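Long-range contact in CELL WALL surface anchor family protein (Streptococcus pneumoniae, PDB 2X9Z), which forms the repetitive backbone unit of the Streptococcus pneumoniae pilus, a cell-surface fibre associated with adhesion: residues A[51-65]-A[86-100]. The protein carries 1 engineered substitution. Sequence-based numbering, arbitrary orientation. Where two conformers were deposited one is given.
Sequences ANWSDRMTEGLAFNK and EVATGFDLKLTDAGL
Arg56 reaches across to Asp92 between two neighbouring antiparallel strands, 51-57 and 90-95, of a mixed sheet in the pilin's Cna-B-like domain. The arginine chain bends at chi2 (-68°), bringing its guanidinium end-on to the carboxylate, with the two planes 82° apart. NH1 and NH2 both grip OD2 of Asp92, and NH2, at 2.9 Å from OD2, uses the syn lone pair; Glu231 gives the same nitrogen a second salt bridge. Val87 CG2 lies over one guanidinium face. The other carboxylate oxygen, Asp92 OD1, takes the hydroxyl of Ser54 from above its plane, with OG at 2.8 Å, so both oxygens of Asp92 are tied to strand 51-57.

The opposite face of the sheet carries Trp53, Asp55, Phe91 and Leu93. Asp55, whose carboxylate is also engaged by Lys7, lays CB over the Phe91 ring as a CH-pi contact, 4.0 Å from the centroid. Trp53 and Leu93 run side by side, while Leu95 CG meets the indole edge at CZ3. From strand 61-72, Phe63 packs obliquely against Phe91, Phe63 CE1 to Phe91 CD2 3.6 Å, and one face of the Phe63 ring receives Gly90 CA, 4.2 Å from the ring centroid.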
loop_
_atom_site.group_PDB
_atom_site.type_symbol
_atom_site.label_atom_id
_atom_site.label_comp_id
_atom_site.label_asym_id
_atom_site.label_seq_id
_atom_site.Cartn_x
_atom_site.Cartn_y
_atom_site.Cartn_z
ATOM N N ALA A 51 4.562 4.076 12.771
ATOM C CA ALA A 51 4.207 4.910 11.634
ATOM C C ALA A 51 4.943 4.316 10.439
ATOM O O ALA A 51 6.136 4.556 10.250
ATOM C CB ALA A 51 4.615 6.351 11.866
ATOM N N ASN A 52 4.216 3.523 9.654
ATOM C CA ASN A 52 4.785 2.747 8.559
ATOM C C ASN A 52 4.082 3.055 7.238
ATOM O O ASN A 52 2.849 3.081 7.189
ATOM C CB ASN A 52 4.640 1.258 8.889
ATOM C CG ASN A 52 5.167 0.348 7.793
ATOM O OD1 ASN A 52 6.378 0.169 7.647
ATOM N ND2 ASN A 52 4.253 -0.252 7.027
ATOM N N TRP A 53 4.860 3.266 6.180
ATOM C CA TRP A 53 4.307 3.436 4.841
ATOM C C TRP A 53 4.754 2.265 3.973
ATOM O O TRP A 53 5.923 1.892 3.977
ATOM C CB TRP A 53 4.775 4.743 4.192
ATOM C CG TRP A 53 4.267 5.983 4.869
ATOM C CD1 TRP A 53 3.163 6.722 4.515
ATOM C CD2 TRP A 53 4.833 6.630 6.020
ATOM N NE1 TRP A 53 3.019 7.788 5.371
ATOM C CE2 TRP A 53 4.027 7.754 6.303
ATOM C CE3 TRP A 53 5.941 6.368 6.835
ATOM C CZ2 TRP A 53 4.294 8.617 7.363
ATOM C CZ3 TRP A 53 6.203 7.228 7.890
ATOM C CH2 TRP A 53 5.382 8.340 8.142
ATOM N N SER A 54 3.827 1.709 3.211
ATOM C CA SER A 54 4.106 0.554 2.380
ATOM C C SER A 54 3.568 0.874 0.982
ATOM O O SER A 54 2.421 1.292 0.837
ATOM C CB SER A 54 3.417 -0.677 2.982
ATOM O OG SER A 54 3.682 -1.860 2.251
ATOM N N ASP A 55 4.393 0.671 -0.040
ATOM C CA ASP A 55 4.060 1.078 -1.399
ATOM C C ASP A 55 4.441 -0.023 -2.393
ATOM O O ASP A 55 5.566 -0.514 -2.381
ATOM C CB ASP A 55 4.825 2.370 -1.699
ATOM C CG ASP A 55 4.352 3.082 -2.943
ATOM O OD1 ASP A 55 3.609 2.516 -3.777
ATOM O OD2 ASP A 55 4.763 4.254 -3.083
ATOM N N ARG A 56 3.506 -0.418 -3.252
ATOM C CA ARG A 56 3.811 -1.360 -4.332
ATOM C C ARG A 56 3.201 -0.849 -5.619
ATOM O O ARG A 56 2.228 -0.097 -5.595
ATOM C CB ARG A 56 3.275 -2.758 -4.026
ATOM C CG ARG A 56 3.915 -3.436 -2.822
ATOM C CD ARG A 56 5.385 -3.790 -3.097
ATOM N NE ARG A 56 5.999 -4.578 -2.019
ATOM C CZ ARG A 56 6.439 -4.076 -0.869
ATOM N NH1 ARG A 56 6.318 -2.781 -0.618
ATOM N NH2 ARG A 56 6.989 -4.874 0.038
HETATM N N MSE A 57 3.760 -1.252 -6.751
HETATM C CA MSE A 57 3.244 -0.749 -8.020
HETATM C C MSE A 57 3.171 -1.828 -9.089
HETATM O O MSE A 57 3.833 -2.869 -9.001
HETATM C CB MSE A 57 4.039 0.472 -8.481
HETATM C CG MSE A 57 5.521 0.222 -8.688
HETATM SE SE MSE A 57 6.555 1.864 -8.398
HETATM C CE MSE A 57 6.426 1.871 -6.448
ATOM N N THR A 58 2.333 -1.588 -10.090
ATOM C CA THR A 58 2.083 -2.584 -11.132
ATOM C C THR A 58 3.291 -2.708 -12.063
ATOM O O THR A 58 4.156 -1.831 -12.093
ATOM C CB THR A 58 0.777 -2.285 -11.882
ATOM O OG1 THR A 58 0.827 -0.958 -12.410
ATOM C CG2 THR A 58 -0.403 -2.378 -10.911
ATOM N N GLU A 59 3.357 -3.809 -12.804
ATOM C CA GLU A 59 4.614 -4.223 -13.425
ATOM C C GLU A 59 5.148 -3.290 -14.518
ATOM O O GLU A 59 6.341 -3.325 -14.826
ATOM C CB GLU A 59 4.520 -5.660 -13.939
ATOM C CG GLU A 59 3.569 -5.843 -15.094
ATOM C CD GLU A 59 3.667 -7.226 -15.716
ATOM O OE1 GLU A 59 4.415 -8.079 -15.195
ATOM O OE2 GLU A 59 2.994 -7.464 -16.731
ATOM N N GLY A 60 4.282 -2.449 -15.082
ATOM C CA GLY A 60 4.694 -1.490 -16.095
ATOM C C GLY A 60 5.430 -0.296 -15.518
ATOM O O GLY A 60 5.947 0.539 -16.261
ATOM N N LEU A 61 5.451 -0.197 -14.191
ATOM C CA LEU A 61 6.245 0.823 -13.508
ATOM C C LEU A 61 7.387 0.170 -12.751
ATOM O O LEU A 61 7.160 -0.555 -11.786
ATOM C CB LEU A 61 5.380 1.613 -12.526
ATOM C CG LEU A 61 4.393 2.608 -13.119
ATOM C CD1 LEU A 61 3.341 2.965 -12.084
ATOM C CD2 LEU A 61 5.123 3.853 -13.619
ATOM N N ALA A 62 8.612 0.431 -13.182
ATOM C CA ALA A 62 9.782 -0.095 -12.487
ATOM C C ALA A 62 10.189 0.865 -11.383
ATOM O O ALA A 62 10.691 1.955 -11.652
ATOM C CB ALA A 62 10.944 -0.301 -13.453
ATOM N N PHE A 63 9.972 0.461 -10.138
ATOM C CA PHE A 63 10.418 1.249 -8.993
ATOM C C PHE A 63 11.912 1.569 -9.106
ATOM O O PHE A 63 12.715 0.678 -9.365
ATOM C CB PHE A 63 10.139 0.498 -7.690
ATOM C CG PHE A 63 10.702 1.179 -6.473
ATOM C CD1 PHE A 63 10.321 2.472 -6.146
ATOM C CD2 PHE A 63 11.636 0.538 -5.679
ATOM C CE1 PHE A 63 10.856 3.112 -5.038
ATOM C CE2 PHE A 63 12.172 1.169 -4.564
ATOM C CZ PHE A 63 11.784 2.459 -4.250
ATOM N N ASN A 64 12.280 2.838 -8.932
ATOM C CA ASN A 64 13.687 3.233 -9.018
ATOM C C ASN A 64 14.364 3.184 -7.644
ATOM O O ASN A 64 14.244 4.109 -6.822
ATOM C CB ASN A 64 13.830 4.633 -9.635
ATOM C CG ASN A 64 13.394 4.684 -11.091
ATOM O OD1 ASN A 64 13.423 3.678 -11.799
ATOM N ND2 ASN A 64 12.998 5.866 -11.545
ATOM N N LYS A 65 15.076 2.096 -7.387
ATOM C CA LYS A 65 15.736 1.944 -6.095
ATOM C C LYS A 65 16.747 3.054 -5.862
ATOM O O LYS A 65 17.434 3.483 -6.788
ATOM C CB LYS A 65 16.419 0.585 -5.992
ATOM C CG LYS A 65 15.457 -0.585 -6.049
ATOM C CD LYS A 65 16.220 -1.887 -5.953
ATOM C CE LYS A 65 15.286 -3.073 -5.900
ATOM N NZ LYS A 65 16.090 -4.324 -5.850
ATOM N N GLU A 86 13.721 -1.654 0.334
ATOM C CA GLU A 86 13.360 -1.532 -1.064
ATOM C C GLU A 86 13.383 -2.896 -1.723
ATOM O O GLU A 86 14.329 -3.672 -1.549
ATOM C CB GLU A 86 14.337 -0.584 -1.759
ATOM C CG GLU A 86 14.202 0.856 -1.294
ATOM C CD GLU A 86 15.272 1.765 -1.871
ATOM O OE1 GLU A 86 16.432 1.712 -1.405
ATOM O OE2 GLU A 86 14.952 2.539 -2.790
ATOM N N VAL A 87 12.334 -3.179 -2.485
ATOM C CA VAL A 87 12.249 -4.409 -3.258
ATOM C C VAL A 87 11.940 -4.061 -4.712
ATOM O O VAL A 87 11.805 -2.884 -5.067
ATOM C CB VAL A 87 11.196 -5.380 -2.679
ATOM C CG1 VAL A 87 11.609 -5.832 -1.285
ATOM C CG2 VAL A 87 9.819 -4.727 -2.647
ATOM N N ALA A 88 11.827 -5.078 -5.555
ATOM C CA ALA A 88 11.691 -4.831 -6.982
ATOM C C ALA A 88 10.465 -3.988 -7.324
ATOM O O ALA A 88 10.504 -3.165 -8.236
ATOM C CB ALA A 88 11.674 -6.147 -7.762
ATOM N N THR A 89 9.383 -4.186 -6.579
ATOM C CA THR A 89 8.103 -3.564 -6.911
ATOM C C THR A 89 7.694 -2.403 -6.000
ATOM O O THR A 89 6.570 -1.913 -6.109
ATOM C CB THR A 89 6.960 -4.611 -6.921
ATOM O OG1 THR A 89 6.898 -5.259 -5.645
ATOM C CG2 THR A 89 7.193 -5.651 -8.013
ATOM N N GLY A 90 8.582 -1.966 -5.112
ATOM C CA GLY A 90 8.254 -0.869 -4.217
ATOM C C GLY A 90 9.082 -0.857 -2.955
ATOM O O GLY A 90 10.226 -1.296 -2.955
ATOM N N PHE A 91 8.501 -0.363 -1.871
ATOM C CA PHE A 91 9.275 -0.180 -0.660
ATOM C C PHE A 91 8.393 -0.108 0.572
ATOM O O PHE A 91 7.168 0.074 0.476
ATOM C CB PHE A 91 10.121 1.092 -0.757
ATOM C CG PHE A 91 9.304 2.356 -0.808
ATOM C CD1 PHE A 91 8.941 3.024 0.362
ATOM C CD2 PHE A 91 8.887 2.876 -2.024
ATOM C CE1 PHE A 91 8.177 4.188 0.309
ATOM C CE2 PHE A 91 8.130 4.039 -2.077
ATOM C CZ PHE A 91 7.777 4.695 -0.910
ATOM N N ASP A 92 9.031 -0.249 1.725
ATOM C CA ASP A 92 8.391 -0.040 3.016
ATOM C C ASP A 92 9.300 0.876 3.820
ATOM O O ASP A 92 10.515 0.677 3.847
ATOM C CB ASP A 92 8.215 -1.372 3.745
ATOM C CG ASP A 92 7.278 -2.311 3.021
ATOM O OD1 ASP A 92 6.111 -2.378 3.434
ATOM O OD2 ASP A 92 7.700 -2.982 2.049
ATOM N N LEU A 93 8.716 1.891 4.454
ATOM C CA LEU A 93 9.483 2.882 5.204
ATOM C C LEU A 93 8.809 3.037 6.558
ATOM O O LEU A 93 7.632 3.383 6.628
ATOM C CB LEU A 93 9.525 4.230 4.470
ATOM C CG LEU A 93 10.477 5.305 5.024
ATOM C CD1 LEU A 93 10.820 6.333 3.951
ATOM C CD2 LEU A 93 9.924 6.004 6.269
ATOM N N LYS A 94 9.546 2.763 7.629
ATOM C CA LYS A 94 8.981 2.853 8.961
ATOM C C LYS A 94 9.814 3.788 9.824
ATOM O O LYS A 94 11.046 3.793 9.745
ATOM C CB LYS A 94 8.928 1.469 9.600
ATOM C CG LYS A 94 10.279 0.880 9.939
ATOM C CD LYS A 94 10.135 -0.264 10.917
ATOM C CE LYS A 94 11.046 -0.074 12.107
ATOM N NZ LYS A 94 10.744 -1.063 13.172
ATOM N N LEU A 95 9.149 4.589 10.649
ATOM C CA LEU A 95 9.885 5.444 11.570
ATOM C C LEU A 95 10.455 4.614 12.722
ATOM O O LEU A 95 9.776 3.737 13.263
ATOM C CB LEU A 95 8.998 6.564 12.116
ATOM C CG LEU A 95 8.428 7.534 11.082
ATOM C CD1 LEU A 95 7.770 8.712 11.782
ATOM C CD2 LEU A 95 9.505 8.021 10.112
ATOM N N THR A 96 11.709 4.877 13.083
ATOM C CA THR A 96 12.298 4.287 14.282
ATOM C C THR A 96 11.833 5.094 15.489
ATOM O O THR A 96 11.100 6.071 15.341
ATOM C CB THR A 96 13.820 4.377 14.241
ATOM O OG1 THR A 96 14.188 5.758 14.202
ATOM C CG2 THR A 96 14.376 3.668 13.013
ATOM N N ASP A 97 12.266 4.711 16.686
ATOM C CA ASP A 97 11.920 5.506 17.857
ATOM C C ASP A 97 12.407 6.952 17.700
ATOM O O ASP A 97 11.712 7.900 18.087
ATOM C CB ASP A 97 12.485 4.877 19.130
ATOM C CG ASP A 97 11.756 3.599 19.525
ATOM O OD1 ASP A 97 10.687 3.307 18.943
ATOM O OD2 ASP A 97 12.251 2.890 20.424
ATOM N N ALA A 98 13.597 7.121 17.124
ATOM C CA ALA A 98 14.155 8.455 16.898
ATOM C C ALA A 98 13.271 9.271 15.946
ATOM O O ALA A 98 13.060 10.466 16.151
ATOM C CB ALA A 98 15.576 8.360 16.363
ATOM N N GLY A 99 12.758 8.633 14.900
ATOM C CA GLY A 99 11.854 9.305 13.981
ATOM C C GLY A 99 10.491 9.571 14.597
ATOM O O GLY A 99 9.893 10.624 14.378
ATOM N N LEU A 100 9.988 8.614 15.369
ATOM C CA LEU A 100 8.698 8.790 16.022
ATOM C C LEU A 100 8.736 9.995 16.953
ATOM O O LEU A 100 7.744 10.701 17.111
ATOM C CB LEU A 100 8.312 7.535 16.797
ATOM C CG LEU A 100 7.837 6.367 15.927
ATOM C CD1 LEU A 100 7.780 5.081 16.730
ATOM C CD2 LEU A 100 6.487 6.674 15.292
HETATM O O HOH W 1 7.191 2.765 12.981
HETATM O O HOH W 2 9.277 -2.320 -10.147
HETATM O O HOH W 3 12.678 -2.011 -9.576
HETATM O O HOH W 4 16.642 -3.892 -3.077
#